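PDB 3C8T: fumarate lyase from Mesorhizobium sp., which belongs to the fumarate lyase family, a group of mostly helical enzymes, and assembles from four copies of its chain. Local coordinates for residues 104-109 with 187-192; 367-372 with 417-422. One frame throughout, in Å; residues are numbered along the deposited sequence. Where two conformers were deposited one is given.

Contact 1. Residues 104-109 with 187-192; sequences TQDIMD and VVEFSG
The carboxylate of Asp106 takes two successive backbone N-H groups of the loop 187-192. Gly192 N reaches Asp106 OD2 at 2.7 Å, on the syn lone pair of that oxygen. Ser191 N reaches Asp106 OD1 at 3.0 Å from above the carboxylate plane, 48° out of it, with a weak second bond to Asp106 OD2. The Asp106 torsion chi1 of -69° sets CG beside the backbone N and brings the carboxylate up to the loop. Asp106 OD1 also accepts a bond from His225 NE2, which should help hold the group in this rotation. The Phe190 ring stands obliquely to Asp106 OD2, with Phe190 CD1 3.8 Å from that oxygen.

Glu189 lies alongside Asp109, both side chains pointing the same way. Asp109 CB and Glu189 CB are 3.4 Å apart. A bend at chi2 lays the Glu189 carboxylate beside that of Asp109, and Glu189 OE2 comes to 2.5 Å from Asp109 OD2. The carboxylate planes are 32° apart. Arg228 makes a salt bridge to Asp109 OD2, and Trp224 N bonds Glu189 OE1.

The contact is buried at the start of helix 104-140. It joins that helix to the loop between helices 160-185 and 204-215. Phe190 packs on helices 23-43 and 204-215, while Trp318 of helix 315-344 touches Asp109.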
ATOM      1  N   THR A 104       1.172  24.829  19.542  1.00 30.28           N
ATOM      2  CA  THR A 104       0.897  24.825  18.107  1.00 30.43           C
ATOM      3  C   THR A 104      -0.020  23.675  17.627  1.00 30.07           C
ATOM      4  O   THR A 104      -1.036  23.935  16.954  1.00 30.25           O
ATOM      5  CB  THR A 104       2.233  24.871  17.330  1.00 30.59           C
ATOM      6  OG1 THR A 104       2.819  26.144  17.572  1.00 31.18           O
ATOM      7  CG2 THR A 104       2.023  24.689  15.817  1.00 29.90           C
ATOM      8  N   GLN A 105       0.303  22.429  17.993  1.00 28.99           N
ATOM      9  CA  GLN A 105      -0.576  21.296  17.599  1.00 28.89           C
ATOM     10  C   GLN A 105      -2.019  21.359  18.140  1.00 29.19           C
ATOM     11  O   GLN A 105      -2.965  20.777  17.539  1.00 29.14           O
ATOM     12  CB  GLN A 105       0.054  19.949  17.953  1.00 28.84           C
ATOM     13  CG  GLN A 105      -0.494  18.808  17.114  1.00 27.82           C
ATOM     14  CD  GLN A 105       0.006  17.439  17.556  1.00 26.99           C
ATOM     15  OE1 GLN A 105       0.833  17.329  18.473  1.00 26.04           O
ATOM     16  NE2 GLN A 105      -0.499  16.390  16.914  1.00 22.56           N
ATOM     17  N   ASP A 106      -2.212  22.052  19.258  1.00 29.02           N
ATOM     18  CA  ASP A 106      -3.577  22.275  19.747  1.00 29.85           C
ATOM     19  C   ASP A 106      -4.383  23.061  18.715  1.00 29.14           C
ATOM     20  O   ASP A 106      -5.482  22.686  18.360  1.00 29.43           O
ATOM     21  CB  ASP A 106      -3.579  23.047  21.050  1.00 29.33           C
ATOM     22  CG  ASP A 106      -3.033  22.260  22.191  1.00 32.56           C
ATOM     23  OD1 ASP A 106      -2.996  21.008  22.127  1.00 36.65           O
ATOM     24  OD2 ASP A 106      -2.651  22.903  23.184  1.00 32.38           O
ATOM     25  N   ILE A 107      -3.810  24.164  18.244  1.00 30.20           N
ATOM     26  CA  ILE A 107      -4.514  25.058  17.332  1.00 29.25           C
ATOM     27  C   ILE A 107      -4.685  24.407  15.973  1.00 29.10           C
ATOM     28  O   ILE A 107      -5.780  24.506  15.375  1.00 29.44           O
ATOM     29  CB  ILE A 107      -3.815  26.438  17.171  1.00 29.24           C
ATOM     30  CG1 ILE A 107      -3.495  27.085  18.532  1.00 30.68           C
ATOM     31  CG2 ILE A 107      -4.692  27.385  16.333  1.00 29.34           C
ATOM     32  CD1 ILE A 107      -4.691  27.277  19.504  1.00 28.19           C
ATOM     33  N   MET A 108      -3.622  23.732  15.506  1.00 28.46           N
ATOM     34  CA  MET A 108      -3.631  23.029  14.197  1.00 28.00           C
ATOM     35  C   MET A 108      -4.539  21.793  14.162  1.00 28.58           C
ATOM     36  O   MET A 108      -5.245  21.596  13.172  1.00 28.67           O
ATOM     37  CB  MET A 108      -2.209  22.668  13.768  1.00 28.49           C
ATOM     38  CG  MET A 108      -1.322  23.890  13.483  1.00 28.44           C
ATOM     39  SD  MET A 108       0.379  23.535  12.892  1.00 27.01           S
ATOM     40  CE  MET A 108      -0.052  23.041  11.210  1.00 29.99           C
ATOM     41  N   ASP A 109      -4.557  21.001  15.245  1.00 28.03           N
ATOM     42  CA  ASP A 109      -5.471  19.864  15.374  1.00 28.09           C
ATOM     43  C   ASP A 109      -6.921  20.319  15.431  1.00 28.09           C
ATOM     44  O   ASP A 109      -7.805  19.784  14.748  1.00 27.92           O
ATOM     45  CB  ASP A 109      -5.187  19.098  16.674  1.00 28.30           C
ATOM     46  CG  ASP A 109      -4.157  17.962  16.508  1.00 29.83           C
ATOM     47  OD1 ASP A 109      -3.653  17.730  15.400  1.00 29.49           O
ATOM     48  OD2 ASP A 109      -3.865  17.281  17.515  1.00 31.66           O
ATOM     49  N   VAL A 187     -13.788  16.317  18.089  1.00 26.10           N
ATOM     50  CA  VAL A 187     -13.456  16.676  19.451  1.00 27.45           C
ATOM     51  C   VAL A 187     -12.361  17.698  19.388  1.00 28.34           C
ATOM     52  O   VAL A 187     -11.575  17.728  18.442  1.00 29.06           O
ATOM     53  CB  VAL A 187     -12.991  15.453  20.348  1.00 27.23           C
ATOM     54  CG1 VAL A 187     -14.135  14.509  20.643  1.00 27.96           C
ATOM     55  CG2 VAL A 187     -11.828  14.698  19.743  1.00 26.14           C
ATOM     56  N   VAL A 188     -12.331  18.562  20.401  1.00 29.10           N
ATOM     57  CA  VAL A 188     -11.345  19.638  20.521  1.00 28.88           C
ATOM     58  C   VAL A 188      -9.972  19.036  20.776  1.00 28.26           C
ATOM     59  O   VAL A 188      -9.857  17.942  21.380  1.00 28.70           O
ATOM     60  CB  VAL A 188     -11.782  20.621  21.688  1.00 29.57           C
ATOM     61  CG1 VAL A 188     -11.337  20.127  23.113  1.00 28.24           C
ATOM     62  CG2 VAL A 188     -11.275  21.992  21.431  1.00 32.15           C
ATOM     63  N   GLU A 189      -8.926  19.716  20.329  1.00 27.99           N
ATOM     64  CA  GLU A 189      -7.603  19.432  20.898  1.00 28.39           C
ATOM     65  C   GLU A 189      -7.095  20.657  21.684  1.00 29.09           C
ATOM     66  O   GLU A 189      -6.843  21.712  21.085  1.00 27.91           O
ATOM     67  CB  GLU A 189      -6.573  19.063  19.828  1.00 28.28           C
ATOM     68  CG  GLU A 189      -5.221  18.722  20.441  1.00 28.40           C
ATOM     69  CD  GLU A 189      -5.063  17.238  20.681  1.00 28.69           C
ATOM     70  OE1 GLU A 189      -5.299  16.828  21.819  1.00 26.64           O
ATOM     71  OE2 GLU A 189      -4.726  16.489  19.735  1.00 29.55           O
ATOM     72  N   PHE A 190      -6.966  20.525  23.006  1.00 29.49           N
ATOM     73  CA  PHE A 190      -6.309  21.568  23.789  1.00 30.40           C
ATOM     74  C   PHE A 190      -5.603  20.962  24.994  1.00 31.36           C
ATOM     75  O   PHE A 190      -6.249  20.640  26.031  1.00 31.44           O
ATOM     76  CB  PHE A 190      -7.294  22.668  24.229  1.00 30.61           C
ATOM     77  CG  PHE A 190      -6.626  23.792  24.953  1.00 30.82           C
ATOM     78  CD1 PHE A 190      -5.816  24.692  24.259  1.00 29.26           C
ATOM     79  CD2 PHE A 190      -6.783  23.930  26.335  1.00 30.41           C
ATOM     80  CE1 PHE A 190      -5.173  25.719  24.932  1.00 32.84           C
ATOM     81  CE2 PHE A 190      -6.150  24.925  27.028  1.00 31.36           C
ATOM     82  CZ  PHE A 190      -5.337  25.843  26.346  1.00 32.35           C
ATOM     83  N   SER A 191      -4.292  20.754  24.850  1.00 31.44           N
ATOM     84  CA  SER A 191      -3.541  20.073  25.907  1.00 31.85           C
ATOM     85  C   SER A 191      -2.146  20.615  26.146  1.00 31.63           C
ATOM     86  O   SER A 191      -1.453  20.137  27.025  1.00 32.22           O
ATOM     87  CB  SER A 191      -3.457  18.564  25.651  1.00 33.01           C
ATOM     88  OG  SER A 191      -4.722  17.935  25.823  1.00 34.48           O
ATOM     89  N   GLY A 192      -1.721  21.587  25.363  1.00 31.22           N
ATOM     90  CA  GLY A 192      -0.442  22.199  25.609  1.00 32.65           C
ATOM     91  C   GLY A 192       0.746  21.349  25.190  1.00 33.86           C
ATOM     92  O   GLY A 192       0.583  20.235  24.664  1.00 33.88           O
TER

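Contact 2. Residues 367-372 with 417-422; sequences EAVMMA and EALRDL
Leu422 carries most of this contact, touching Ala368, Val369 and Ala372 of the facing helix. Its CD1 methyl sits 3.6 Å from Ala372 CB. The other methyl, Leu422 CD2, lies 3.6 Å from Ala368 O and 4.0 Å from Ala372 CB. Both methyls of Leu422 thus rest on Ala372, and CD2 also on the Ala368 carbonyl, one turn earlier in helix 366-377. Ala368 CB in turn lies 3.7 Å from Leu422 O. With chi1 at -66°, Leu422 CG lies anti to its carbonyl carbon, and both methyls are carried onto this surface.

Val369 packs beside Leu422. Its two methyls are shared between two leucines. Val369 CG2 meets Leu422 CB at 4.0 Å, and Val369 CG1 meets Leu419 CD2 at the same distance. The valine and Leu419 side chains cross at about a right angle. No hydrogen bond joins the two segments, so the contact is one of apolar packing.

The backbones are closest at Val369 and Leu422, whose CA atoms are 5.8 Å apart. The axes of the two short helical segments approach to 9.8 Å, and their directions differ by 138°. They run roughly antiparallel but clearly inclined.

Further out, Val369 and Leu419 both pack on Leu404 of helix 400-404 and on Val410 and Leu414 of helix 408-414, and Val386 of helix 379-395 also touches Val369. Tyr428 packs on Ala368, and its OH bonds Glu367 OE2. Ser199 of a neighbouring subunit packs on Glu367 and Met371.

These helices pack around Val369 and Leu419 within the adenylosuccinate lyase C-terminal region, in the small helical end domain characteristic of the fumarate lyase superfamily.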
ATOM      1  N   GLU A 367     -30.859 -24.027 -15.828  1.00 34.49           N
ATOM      2  CA  GLU A 367     -31.276 -24.292 -14.434  1.00 36.40           C
ATOM      3  C   GLU A 367     -32.807 -24.386 -14.241  1.00 35.74           C
ATOM      4  O   GLU A 367     -33.283 -25.237 -13.485  1.00 36.31           O
ATOM      5  CB  GLU A 367     -30.728 -23.218 -13.476  1.00 36.21           C
ATOM      6  CG  GLU A 367     -30.793 -23.672 -12.001  1.00 38.94           C
ATOM      7  CD  GLU A 367     -30.592 -22.527 -10.983  1.00 40.30           C
ATOM      8  OE1 GLU A 367     -29.521 -22.512 -10.301  1.00 44.84           O
ATOM      9  OE2 GLU A 367     -31.507 -21.658 -10.855  1.00 43.58           O
ATOM     10  N   ALA A 368     -33.563 -23.500 -14.902  1.00 35.17           N
ATOM     11  CA  ALA A 368     -35.033 -23.527 -14.862  1.00 35.06           C
ATOM     12  C   ALA A 368     -35.640 -24.831 -15.439  1.00 35.60           C
ATOM     13  O   ALA A 368     -36.683 -25.296 -14.968  1.00 35.71           O
ATOM     14  CB  ALA A 368     -35.609 -22.314 -15.603  1.00 34.41           C
ATOM     15  N   VAL A 369     -35.036 -25.387 -16.497  1.00 35.63           N
ATOM     16  CA  VAL A 369     -35.482 -26.693 -16.994  1.00 35.77           C
ATOM     17  C   VAL A 369     -35.151 -27.803 -15.973  1.00 36.35           C
ATOM     18  O   VAL A 369     -36.024 -28.612 -15.655  1.00 35.51           O
ATOM     19  CB  VAL A 369     -34.928 -27.015 -18.396  1.00 36.22           C
ATOM     20  CG1 VAL A 369     -35.499 -28.352 -18.928  1.00 35.34           C
ATOM     21  CG2 VAL A 369     -35.195 -25.840 -19.390  1.00 36.07           C
ATOM     22  N   MET A 370     -33.917 -27.824 -15.452  1.00 37.76           N
ATOM     23  CA  MET A 370     -33.523 -28.734 -14.348  1.00 39.44           C
ATOM     24  C   MET A 370     -34.527 -28.711 -13.181  1.00 39.89           C
ATOM     25  O   MET A 370     -35.056 -29.753 -12.792  1.00 39.29           O
ATOM     26  CB  MET A 370     -32.131 -28.390 -13.802  1.00 39.71           C
ATOM     27  CG  MET A 370     -30.950 -28.680 -14.731  1.00 41.76           C
ATOM     28  SD  MET A 370     -29.352 -28.005 -14.156  1.00 40.48           S
ATOM     29  CE  MET A 370     -28.403 -28.090 -15.674  1.00 42.78           C
ATOM     30  N   MET A 371     -34.785 -27.526 -12.627  1.00 40.26           N
ATOM     31  CA  MET A 371     -35.774 -27.324 -11.548  0.50 40.24           C
ATOM     32  C   MET A 371     -37.108 -27.982 -11.923  1.00 40.69           C
ATOM     33  O   MET A 371     -37.723 -28.695 -11.139  1.00 40.70           O
ATOM     34  CB  MET A 371     -35.963 -25.811 -11.273  0.50 40.21           C
ATOM     35  CG  MET A 371     -36.965 -25.407 -10.144  0.50 40.30           C
ATOM     36  SD  MET A 371     -37.579 -23.688 -10.259  0.50 38.91           S
ATOM     37  CE  MET A 371     -38.151 -23.675 -11.978  0.50 38.71           C
ATOM     38  N   ALA A 372     -37.567 -27.727 -13.142  1.00 40.49           N
ATOM     39  CA  ALA A 372     -38.853 -28.273 -13.574  1.00 40.99           C
ATOM     40  C   ALA A 372     -38.840 -29.785 -13.823  1.00 41.22           C
ATOM     41  O   ALA A 372     -39.865 -30.453 -13.683  1.00 41.74           O
ATOM     42  CB  ALA A 372     -39.349 -27.553 -14.817  1.00 41.18           C
ATOM     43  N   GLU A 417     -44.853 -26.730 -24.724  1.00 37.29           N
ATOM     44  CA  GLU A 417     -45.268 -25.388 -24.315  1.00 36.49           C
ATOM     45  C   GLU A 417     -44.455 -25.003 -23.055  1.00 36.39           C
ATOM     46  O   GLU A 417     -43.790 -23.978 -23.031  1.00 35.33           O
ATOM     47  CB  GLU A 417     -46.777 -25.352 -24.045  1.00 36.66           C
ATOM     48  CG  GLU A 417     -47.367 -23.914 -24.001  1.00 38.15           C
ATOM     49  CD  GLU A 417     -47.366 -23.207 -25.389  1.00 39.16           C
ATOM     50  OE1 GLU A 417     -47.501 -21.957 -25.427  1.00 38.92           O
ATOM     51  OE2 GLU A 417     -47.231 -23.894 -26.437  1.00 38.02           O
ATOM     52  N   ALA A 418     -44.506 -25.847 -22.028  1.00 35.69           N
ATOM     53  CA  ALA A 418     -43.674 -25.657 -20.829  1.00 36.34           C
ATOM     54  C   ALA A 418     -42.169 -25.437 -21.173  1.00 36.52           C
ATOM     55  O   ALA A 418     -41.535 -24.571 -20.579  1.00 35.70           O
ATOM     56  CB  ALA A 418     -43.835 -26.843 -19.868  1.00 36.04           C
ATOM     57  N   LEU A 419     -41.628 -26.199 -22.139  1.00 36.11           N
ATOM     58  CA  LEU A 419     -40.228 -26.025 -22.572  1.00 36.58           C
ATOM     59  C   LEU A 419     -39.935 -24.639 -23.158  1.00 36.49           C
ATOM     60  O   LEU A 419     -38.899 -24.033 -22.822  1.00 36.64           O
ATOM     61  CB  LEU A 419     -39.787 -27.129 -23.561  1.00 36.96           C
ATOM     62  CG  LEU A 419     -39.412 -28.470 -22.918  1.00 38.04           C
ATOM     63  CD1 LEU A 419     -39.059 -29.507 -23.985  1.00 38.37           C
ATOM     64  CD2 LEU A 419     -38.239 -28.275 -21.891  1.00 38.89           C
ATOM     65  N   ARG A 420     -40.834 -24.159 -24.024  1.00 35.34           N
ATOM     66  CA  ARG A 420     -40.818 -22.775 -24.509  1.00 36.78           C
ATOM     67  C   ARG A 420     -40.810 -21.742 -23.371  1.00 36.49           C
ATOM     68  O   ARG A 420     -40.004 -20.822 -23.388  1.00 35.97           O
ATOM     69  CB  ARG A 420     -42.019 -22.491 -25.423  1.00 36.87           C
ATOM     70  CG  ARG A 420     -41.935 -23.194 -26.692  1.00 38.10           C
ATOM     71  CD  ARG A 420     -43.079 -22.811 -27.568  1.00 40.31           C
ATOM     72  NE  ARG A 420     -43.015 -23.579 -28.804  1.00 38.99           N
ATOM     73  CZ  ARG A 420     -42.222 -23.284 -29.829  1.00 39.40           C
ATOM     74  NH1 ARG A 420     -41.409 -22.222 -29.792  1.00 36.87           N
ATOM     75  NH2 ARG A 420     -42.252 -24.060 -30.899  1.00 41.34           N
ATOM     76  N   ASP A 421     -41.706 -21.907 -22.397  1.00 36.38           N
ATOM     77  CA  ASP A 421     -41.770 -21.019 -21.217  1.00 37.35           C
ATOM     78  C   ASP A 421     -40.453 -21.045 -20.367  1.00 36.50           C
ATOM     79  O   ASP A 421     -39.906 -20.004 -19.996  1.00 36.09           O
ATOM     80  CB  ASP A 421     -42.992 -21.391 -20.359  1.00 37.69           C
ATOM     81  CG  ASP A 421     -44.337 -21.046 -21.051  1.00 41.93           C
ATOM     82  OD1 ASP A 421     -44.308 -20.264 -22.044  1.00 42.05           O
ATOM     83  OD2 ASP A 421     -45.411 -21.552 -20.594  1.00 44.19           O
ATOM     84  N   LEU A 422     -39.955 -22.242 -20.097  1.00 35.34           N
ATOM     85  CA  LEU A 422     -38.779 -22.450 -19.240  1.00 35.41           C
ATOM     86  C   LEU A 422     -37.465 -21.982 -19.873  1.00 35.31           C
ATOM     87  O   LEU A 422     -36.534 -21.623 -19.162  1.00 35.53           O
ATOM     88  CB  LEU A 422     -38.656 -23.924 -18.833  1.00 35.03           C
ATOM     89  CG  LEU A 422     -39.780 -24.440 -17.926  1.00 34.26           C
ATOM     90  CD1 LEU A 422     -39.848 -25.967 -17.961  1.00 35.46           C
ATOM     91  CD2 LEU A 422     -39.614 -23.917 -16.504  1.00 33.48           C
TER

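Contacts 1 and 2 sit at opposite sides of the centre of an elongated chain. Their centres are 69 Å apart and their nearest atoms about 51 Å apart, so they do not touch. They follow one another in sequence: contact 1 is complete before contact 2 begins. Contact 1 lies in the Lyase part of the chain, contact 2 in the adenylosuccinate lyase C-terminal part. Their chemistry differs too. Contact 1 is built on buried acids and backbone N-H groups, contact 2 on aliphatic side chains. Both contacts are also touched by the same neighbouring subunit, whose Met435 packs on Ser191. Members of this superfamily generally build their active sites from several subunits.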